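Local coordinates for protein restriction endonuclease Hpy99I (PDB 3GOX) that recognises a pseudopalindromic DNA target and, as a zinc-containing beta-beta-alpha-Me type II restriction endonuclease, cleaves it, at residues Lys54-Phe58 / Ser59-Ala63. Numbering follows the deposited sequence.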
loop_
_atom_site.group_PDB
_atom_site.type_symbol
_atom_site.label_atom_id
_atom_site.label_comp_id
_atom_site.label_asym_id
_atom_site.label_seq_id
_atom_site.Cartn_x
_atom_site.Cartn_y
_atom_site.Cartn_z
ATOM N N LYS A 54 34.269 3.733 1.670
ATOM C CA LYS A 54 35.505 3.325 2.327
ATOM C C LYS A 54 36.499 2.771 1.327
ATOM O O LYS A 54 36.110 2.113 0.363
ATOM C CB LYS A 54 35.212 2.233 3.352
ATOM C CG LYS A 54 34.528 2.747 4.616
ATOM C CD LYS A 54 34.198 1.623 5.570
ATOM C CE LYS A 54 35.433 1.092 6.274
ATOM N NZ LYS A 54 35.956 1.994 7.345
ATOM N N ARG A 55 37.783 3.021 1.586
ATOM C CA ARG A 55 38.867 2.371 0.848
ATOM C C ARG A 55 39.125 0.977 1.418
ATOM O O ARG A 55 39.417 0.839 2.614
ATOM C CB ARG A 55 40.167 3.187 0.906
ATOM C CG ARG A 55 41.237 2.585 0.028
ATOM C CD ARG A 55 42.422 3.499 -0.183
ATOM N NE ARG A 55 42.126 4.676 -1.010
ATOM C CZ ARG A 55 41.810 4.656 -2.313
ATOM N NH1 ARG A 55 41.697 3.514 -2.991
ATOM N NH2 ARG A 55 41.582 5.805 -2.943
ATOM N N VAL A 56 39.044 -0.045 0.564
ATOM C CA VAL A 56 39.127 -1.438 1.009
ATOM C C VAL A 56 40.057 -2.239 0.100
ATOM O O VAL A 56 39.935 -2.184 -1.116
ATOM C CB VAL A 56 37.734 -2.128 1.020
ATOM C CG1 VAL A 56 37.859 -3.515 1.646
ATOM C CG2 VAL A 56 36.686 -1.271 1.788
ATOM N N ASP A 57 40.984 -2.985 0.684
ATOM C CA ASP A 57 41.795 -3.911 -0.102
ATOM C C ASP A 57 40.945 -5.013 -0.742
ATOM O O ASP A 57 40.005 -5.518 -0.123
ATOM C CB ASP A 57 42.892 -4.549 0.771
ATOM C CG ASP A 57 44.164 -3.759 0.751
ATOM O OD1 ASP A 57 44.198 -2.685 1.389
ATOM O OD2 ASP A 57 45.133 -4.199 0.077
ATOM N N PHE A 58 41.290 -5.416 -1.966
ATOM C CA PHE A 58 40.523 -6.448 -2.677
ATOM C C PHE A 58 40.391 -7.727 -1.852
ATOM O O PHE A 58 39.371 -8.414 -1.924
ATOM C CB PHE A 58 41.170 -6.813 -4.025
ATOM C CG PHE A 58 40.884 -5.851 -5.165
ATOM C CD1 PHE A 58 40.409 -4.572 -4.955
ATOM C CD2 PHE A 58 41.156 -6.249 -6.472
ATOM C CE1 PHE A 58 40.195 -3.706 -6.043
ATOM C CE2 PHE A 58 40.937 -5.392 -7.554
ATOM C CZ PHE A 58 40.465 -4.123 -7.334
ATOM N N SER A 59 41.416 -8.045 -1.060
ATOM C CA SER A 59 41.412 -9.276 -0.261
ATOM C C SER A 59 40.328 -9.315 0.809
ATOM O O SER A 59 39.977 -10.399 1.284
ATOM C CB SER A 59 42.777 -9.502 0.387
ATOM O OG SER A 59 43.077 -8.495 1.333
ATOM N N GLU A 60 39.808 -8.145 1.169
ATOM C CA GLU A 60 38.759 -8.007 2.188
ATOM C C GLU A 60 37.345 -8.072 1.584
ATOM O O GLU A 60 36.371 -7.948 2.318
ATOM C CB GLU A 60 38.930 -6.676 2.922
ATOM C CG GLU A 60 40.201 -6.530 3.715
ATOM C CD GLU A 60 40.195 -7.310 5.014
ATOM O OE1 GLU A 60 39.115 -7.436 5.639
ATOM O OE2 GLU A 60 41.270 -7.822 5.405
ATOM N N LEU A 61 37.238 -8.247 0.263
ATOM C CA LEU A 61 35.942 -8.202 -0.456
ATOM C C LEU A 61 35.680 -9.508 -1.185
ATOM O O LEU A 61 36.623 -10.169 -1.628
ATOM C CB LEU A 61 35.948 -7.087 -1.494
ATOM C CG LEU A 61 36.182 -5.672 -0.954
ATOM C CD1 LEU A 61 36.377 -4.658 -2.076
ATOM C CD2 LEU A 61 35.063 -5.239 -0.001
ATOM N N GLU A 62 34.397 -9.870 -1.295
ATOM C CA GLU A 62 33.973 -11.020 -2.063
ATOM C C GLU A 62 32.878 -10.550 -3.042
ATOM O O GLU A 62 31.865 -9.992 -2.637
ATOM C CB GLU A 62 33.436 -12.099 -1.138
ATOM C CG GLU A 62 33.001 -13.346 -1.846
ATOM C CD GLU A 62 32.464 -14.400 -0.888
ATOM O OE1 GLU A 62 32.857 -14.410 0.308
ATOM O OE2 GLU A 62 31.647 -15.224 -1.346
ATOM N N ALA A 63 33.084 -10.771 -4.333
ATOM C CA ALA A 63 32.079 -10.457 -5.347
ATOM C C ALA A 63 30.843 -11.316 -5.143
ATOM O O ALA A 63 30.929 -12.500 -4.823
ATOM C CB ALA A 63 32.625 -10.704 -6.757
HETATM O O HOH W 1 44.225 -6.826 -1.562
#
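V56 meets L61 and E60 through a single methyl: its CG1 lies 3.7 Å from L61 CD2 and 3.6 Å from E60 CB. CG1 stands anti to the backbone N (chi1 -173°), which sets it against these two atoms; the L61 side chain runs at a slant to that of V56, the E60 chain roughly square to it. L24 of a neighbouring loop touches both V56 and E60; L61, itself buried, also touches V18 and V45. Two backbone hydrogen bonds, each spanning three residues, wind the chain between these side chains into two overlapping turns of a short 3-10 segment: E60 N gives to D57 O at 2.9 Å, and L61 N to F58 O at 3.1 Å. Both donors sit well above the plane of the carbonyl they reach. Such a short 3-10 link between the last two strands is familiar from SH3-like barrels, and here, in the SH3-family domain, it leads from strand 52-57 to strand 61-63, the two outermost of the five-stranded antiparallel sheet. At the exposed residues D57 and S59 a water joins the two, donating to D57 OD2 (3.2 Å) and accepting from S59 N (3.1 Å). The E60 chain bends at chi2 (-75°); its end leads away from the turn, and OE1 is hydrogen-bonded by N22 ND2. The F58 side chain likewise departs and touches L12 and A43.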